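Phytase (Debaryomyces castellii, PDB 2GFI) probably hydrolyses phytate (inositol hexakisphosphate), starting at the 3-phosphate, as a 3-phytase of the histidine acid phosphatase family. Local coordinates at residues G50-D54 against A395-I399; E385-Y390 against S409-Y415. One frame throughout, in Å; residues are numbered along the deposited sequence.

In the fold
The two interactions lie side by side, their centres about 13 Å apart, and share one mixed sheet: the strand of 395-399 pairs with strand 385-392, which carries half of interaction 2. Interaction 1 is a buried contact between a loop and this strand, made of aliphatic side chains and two waters with no direct hydrogen bond, and a second subunit packs against it. Interaction 2 is only partly buried and far more polar, with strand pairing, a helix cap and a tyrosine pair; no other chain touches it. Arg-389, whose NE is salt-bridged to Glu-378, joins them: its NH2 lies 2.8 Å from Asp-54 O, probably as a hydrogen bond; the backbone of Tyr-390 pairs with Ile-397.

Interaction 1. Residues G50-D54 against A395-I399; sequences GISTD and AVIPI
Ile-51 rests on Val-396, the two side chains crossing at about a right angle. The CG2 methyl of Ile-51 makes the approach, 3.7 Å from Val-396 CB and equally near Val-396 CG2. It reaches there because it stands anti to the Ile-51 backbone N, while CG1 lies beside that N (chi1 -60°) and carries the other branch on toward Pro-398. That branch runs out to the proline ring, with Ile-51 CD1 only 3.4 Å from Pro-398 CG, tighter than ordinary van der Waals contact. Val-396 also serves the next residues of the loop: its CG2 lies 3.7 Å from Ser-52 O and 4.3 Å from Thr-53 CG2.

No direct hydrogen bond joins the segments; two waters fill that role. One lies 2.7 Å from Ile-51 O and accepts from Val-396 N (3.1 Å). The other sits 2.8 Å from Val-396 O and takes a weak bond from Ile-51 N, so both backbone polar groups of the valine are linked to the loop through water, one of the links being weak.

Further out, Arg-389 packs on both Ile-51 and Val-396, and Phe-408 touches Ile-51. Gln-30 and Asn-277 of the second subunit hydrogen-bond to the backbone of Gly-50. The contact thus lays the loop that precedes strand 59-69 against strand 395-397, itself paired antiparallel with strand 385-392, at a place where two subunits meet.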
loop_
_atom_site.group_PDB
_atom_site.type_symbol
_atom_site.label_atom_id
_atom_site.label_comp_id
_atom_site.label_asym_id
_atom_site.label_seq_id
_atom_site.Cartn_x
_atom_site.Cartn_y
_atom_site.Cartn_z
ATOM N N GLY A 50 0.490 -0.345 18.446
ATOM C CA GLY A 50 -0.871 -0.602 18.021
ATOM C C GLY A 50 -1.884 0.160 18.832
ATOM O O GLY A 50 -3.067 -0.018 18.635
ATOM N N ILE A 51 -1.412 1.020 19.743
ATOM C CA ILE A 51 -2.269 1.812 20.602
ATOM C C ILE A 51 -2.872 2.888 19.780
ATOM O O ILE A 51 -2.178 3.592 19.026
ATOM C CB ILE A 51 -1.494 2.396 21.785
ATOM C CG1 ILE A 51 -0.883 1.257 22.616
ATOM C CG2 ILE A 51 -2.411 3.173 22.661
ATOM C CD1 ILE A 51 0.223 1.710 23.475
ATOM N N SER A 52 -4.180 3.013 19.872
ATOM C CA SER A 52 -4.830 4.046 19.096
ATOM C C SER A 52 -4.366 5.422 19.617
ATOM O O SER A 52 -4.234 5.654 20.837
ATOM C CB SER A 52 -6.326 3.822 19.120
ATOM O OG SER A 52 -6.984 5.060 18.942
ATOM N N THR A 53 -4.051 6.330 18.697
ATOM C CA THR A 53 -3.456 7.603 19.116
ATOM C C THR A 53 -4.568 8.585 19.370
ATOM O O THR A 53 -4.316 9.623 19.974
ATOM C CB THR A 53 -2.485 8.174 18.079
ATOM O OG1 THR A 53 -3.129 8.243 16.795
ATOM C CG2 THR A 53 -1.303 7.240 17.887
ATOM N N ASP A 54 -5.775 8.258 18.881
ATOM C CA ASP A 54 -7.003 8.957 19.254
ATOM C C ASP A 54 -7.123 9.163 20.753
ATOM O O ASP A 54 -6.734 8.303 21.543
ATOM C CB ASP A 54 -8.221 8.112 18.918
ATOM C CG ASP A 54 -8.488 7.999 17.443
ATOM O OD1 ASP A 54 -7.576 8.162 16.616
ATOM O OD2 ASP A 54 -9.622 7.724 17.028
ATOM N N ALA A 395 3.332 7.436 17.844
ATOM C CA ALA A 395 3.038 6.186 18.517
ATOM C C ALA A 395 2.864 6.455 19.997
ATOM O O ALA A 395 3.661 7.177 20.569
ATOM C CB ALA A 395 4.181 5.198 18.313
ATOM N N VAL A 396 1.835 5.887 20.627
ATOM C CA VAL A 396 1.729 6.025 22.070
ATOM C C VAL A 396 2.812 5.148 22.613
ATOM O O VAL A 396 2.927 3.990 22.214
ATOM C CB VAL A 396 0.361 5.580 22.636
ATOM C CG1 VAL A 396 0.391 5.606 24.173
ATOM C CG2 VAL A 396 -0.803 6.428 22.039
ATOM N N ILE A 397 3.628 5.710 23.493
ATOM C CA ILE A 397 4.626 4.939 24.239
ATOM C C ILE A 397 4.260 4.973 25.709
ATOM O O ILE A 397 4.548 5.963 26.384
ATOM C CB ILE A 397 6.056 5.507 24.011
ATOM C CG1 ILE A 397 6.344 5.704 22.503
ATOM C CG2 ILE A 397 7.111 4.647 24.724
ATOM C CD1 ILE A 397 6.422 4.413 21.636
ATOM N N PRO A 398 3.604 3.928 26.217
ATOM C CA PRO A 398 3.229 3.917 27.613
ATOM C C PRO A 398 4.450 3.961 28.555
ATOM O O PRO A 398 5.534 3.473 28.210
ATOM C CB PRO A 398 2.446 2.603 27.762
ATOM C CG PRO A 398 1.922 2.313 26.366
ATOM C CD PRO A 398 3.130 2.714 25.512
ATOM N N ILE A 399 4.265 4.594 29.715
ATOM C CA ILE A 399 5.278 4.599 30.733
ATOM C C ILE A 399 5.205 3.271 31.432
ATOM O O ILE A 399 4.138 2.843 31.827
ATOM C CB ILE A 399 5.039 5.717 31.744
ATOM C CG1 ILE A 399 5.013 7.061 31.043
ATOM C CG2 ILE A 399 6.091 5.640 32.841
ATOM C CD1 ILE A 399 4.463 8.154 31.899
HETATM O O HOH W 1 0.425 3.985 18.663
HETATM O O HOH W 2 1.683 2.524 20.122
#

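Interaction 2. Residues E385-Y390 against S409-Y415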
loop_
_atom_site.group_PDB
_atom_site.type_symbol
_atom_site.label_atom_id
_atom_site.label_comp_id
_atom_site.label_asym_id
_atom_site.label_seq_id
_atom_site.Cartn_x
_atom_site.Cartn_y
_atom_site.Cartn_z
ATOM N N GLU A 385 -10.576 11.845 37.038
ATOM C CA GLU A 385 -9.129 11.668 37.023
ATOM C C GLU A 385 -8.532 12.265 35.759
ATOM O O GLU A 385 -9.171 12.271 34.710
ATOM C CB GLU A 385 -8.773 10.191 37.128
ATOM C CG GLU A 385 -9.271 9.523 38.390
ATOM C CD GLU A 385 -8.662 10.107 39.654
ATOM O OE1 GLU A 385 -7.520 10.633 39.591
ATOM O OE2 GLU A 385 -9.331 10.037 40.720
ATOM N N SER A 386 -7.318 12.785 35.874
ATOM C CA SER A 386 -6.573 13.235 34.703
ATOM C C SER A 386 -5.450 12.276 34.415
ATOM O O SER A 386 -4.768 11.779 35.336
ATOM C CB SER A 386 -5.974 14.622 34.892
ATOM O OG SER A 386 -6.982 15.570 34.778
ATOM N N TYR A 387 -5.259 12.058 33.117
ATOM C CA TYR A 387 -4.284 11.100 32.617
ATOM C C TYR A 387 -3.312 11.783 31.676
ATOM O O TYR A 387 -3.653 12.735 30.977
ATOM C CB TYR A 387 -4.986 9.943 31.930
ATOM C CG TYR A 387 -5.827 9.181 32.908
ATOM C CD1 TYR A 387 -5.287 8.133 33.646
ATOM C CD2 TYR A 387 -7.159 9.541 33.129
ATOM C CE1 TYR A 387 -6.058 7.455 34.570
ATOM C CE2 TYR A 387 -7.936 8.871 34.030
ATOM C CZ TYR A 387 -7.387 7.844 34.757
ATOM O OH TYR A 387 -8.165 7.182 35.666
ATOM N N VAL A 388 -2.093 11.271 31.692
ATOM C CA VAL A 388 -1.012 11.784 30.886
ATOM C C VAL A 388 -0.467 10.607 30.056
ATOM O O VAL A 388 -0.394 9.491 30.534
ATOM C CB VAL A 388 0.059 12.413 31.826
ATOM C CG1 VAL A 388 1.325 12.664 31.114
ATOM C CG2 VAL A 388 -0.469 13.748 32.394
ATOM N N ARG A 389 -0.124 10.843 28.799
ATOM C CA ARG A 389 0.624 9.829 28.069
ATOM C C ARG A 389 1.498 10.480 27.012
ATOM O O ARG A 389 1.276 11.629 26.622
ATOM C CB ARG A 389 -0.306 8.772 27.443
ATOM C CG ARG A 389 -1.083 9.271 26.262
ATOM C CD ARG A 389 -1.857 8.181 25.575
ATOM N NE ARG A 389 -2.654 8.735 24.506
ATOM C CZ ARG A 389 -3.532 8.034 23.812
ATOM N NH1 ARG A 389 -3.728 6.741 24.116
ATOM N NH2 ARG A 389 -4.234 8.623 22.836
ATOM N N TYR A 390 2.486 9.717 26.562
ATOM C CA TYR A 390 3.421 10.146 25.537
ATOM C C TYR A 390 3.089 9.577 24.163
ATOM O O TYR A 390 2.801 8.395 24.039
ATOM C CB TYR A 390 4.799 9.666 25.917
ATOM C CG TYR A 390 5.448 10.517 26.958
ATOM C CD1 TYR A 390 6.269 11.591 26.584
ATOM C CD2 TYR A 390 5.244 10.267 28.327
ATOM C CE1 TYR A 390 6.878 12.369 27.537
ATOM C CE2 TYR A 390 5.858 11.065 29.297
ATOM C CZ TYR A 390 6.655 12.108 28.890
ATOM O OH TYR A 390 7.264 12.898 29.833
ATOM N N SER A 409 -2.500 5.281 29.594
ATOM C CA SER A 409 -2.021 6.527 30.138
ATOM C C SER A 409 -1.708 6.406 31.631
ATOM O O SER A 409 -2.025 5.413 32.285
ATOM C CB SER A 409 -3.082 7.597 29.901
ATOM O OG SER A 409 -4.318 7.193 30.481
ATOM N N CYS A 410 -1.082 7.442 32.159
ATOM C CA CYS A 410 -0.668 7.497 33.537
ATOM C C CYS A 410 -1.498 8.555 34.286
ATOM O O CYS A 410 -1.525 9.720 33.851
ATOM C CB CYS A 410 0.784 7.909 33.567
ATOM S SG CYS A 410 1.494 7.794 35.188
ATOM N N ASN A 411 -2.172 8.161 35.379
ATOM C CA ASN A 411 -2.878 9.137 36.218
ATOM C C ASN A 411 -1.901 10.242 36.579
ATOM O O ASN A 411 -0.773 9.974 36.980
ATOM C CB ASN A 411 -3.407 8.486 37.508
ATOM C CG ASN A 411 -4.464 9.337 38.214
ATOM O OD1 ASN A 411 -4.224 10.488 38.578
ATOM N ND2 ASN A 411 -5.642 8.759 38.418
ATOM N N LEU A 412 -2.301 11.486 36.434
ATOM C CA LEU A 412 -1.367 12.576 36.753
ATOM C C LEU A 412 -0.737 12.459 38.149
ATOM O O LEU A 412 0.415 12.846 38.347
ATOM C CB LEU A 412 -2.035 13.925 36.545
ATOM C CG LEU A 412 -1.235 15.178 36.877
ATOM C CD1 LEU A 412 0.078 15.284 36.124
ATOM C CD2 LEU A 412 -2.141 16.334 36.584
ATOM N N ASN A 413 -1.493 11.909 39.108
ATOM C CA ASN A 413 -0.969 11.661 40.444
ATOM C C ASN A 413 0.191 10.702 40.433
ATOM O O ASN A 413 1.231 10.978 41.015
ATOM C CB ASN A 413 -2.095 11.192 41.391
ATOM C CG ASN A 413 -3.142 12.263 41.599
ATOM O OD1 ASN A 413 -2.808 13.453 41.741
ATOM N ND2 ASN A 413 -4.408 11.873 41.577
ATOM N N ASP A 414 0.007 9.580 39.743
ATOM C CA ASP A 414 1.060 8.605 39.494
ATOM C C ASP A 414 2.179 9.170 38.629
ATOM O O ASP A 414 3.347 8.873 38.851
ATOM C CB ASP A 414 0.467 7.391 38.809
ATOM C CG ASP A 414 -0.444 6.600 39.720
ATOM O OD1 ASP A 414 -0.180 6.574 40.951
ATOM O OD2 ASP A 414 -1.446 5.987 39.295
ATOM N N TYR A 415 1.822 9.997 37.649
ATOM C CA TYR A 415 2.825 10.598 36.777
ATOM C C TYR A 415 3.765 11.500 37.570
ATOM O O TYR A 415 4.961 11.569 37.280
ATOM C CB TYR A 415 2.203 11.367 35.610
ATOM C CG TYR A 415 3.303 11.887 34.688
ATOM C CD1 TYR A 415 4.172 10.987 34.030
ATOM C CD2 TYR A 415 3.509 13.267 34.503
ATOM C CE1 TYR A 415 5.197 11.445 33.225
ATOM C CE2 TYR A 415 4.527 13.730 33.685
ATOM C CZ TYR A 415 5.365 12.812 33.046
ATOM O OH TYR A 415 6.375 13.248 32.247
HETATM O O HOH W 3 -6.010 12.649 38.512
#
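Val-388 and Cys-410 form an antiparallel hydrogen-bonded pair, with Val-388 N to Cys-410 O and Cys-410 N to Val-388 O both 2.7 Å; the second bond is nearly straight at 174°. Next to it, Tyr-387 and Asn-411 are a non-hydrogen-bonded pair, and Leu-412 N continues the backbone bonding to Ser-386 O (2.7 Å).

Among the polar side chains, Asn-411 works in two directions. Its ND2 donates to Glu-385 OE1 at 2.9 Å, with the acceptor in the amide plane but the amide nitrogen well above the carboxylate plane, while OD1 accepts from Asn-413 N (3.1 Å), the capping bond of an N-cap residue. A water bound to Ser-386 N donates to both OD1 and the glutamate oxygen. With an alanine here, the Asn-413 N-H would probably lose its cap and Glu-385 OE1 its amide partner. The hydroxyls of Tyr-390 and Tyr-415 are 2.6 Å apart, each at the edge of the other's ring, and the two side chains cross at about a right angle.

Apolar contact gathers around Val-388. A chi1 of 166° sets its CG1 trans to the backbone N and over the centre of the Tyr-415 ring, in a CH-pi contact 4.1 Å from the centroid, and CG2 meets Leu-412 CD1 at the same distance.

Cys-410 is tied by disulfide to Cys-402. Together these features make a strand-to-helix junction: the short strand 410-411 pairs with strand 385-392 of the mixed sheet and passes directly into helix 412-423, with Asn-411 as both last strand residue and N-cap.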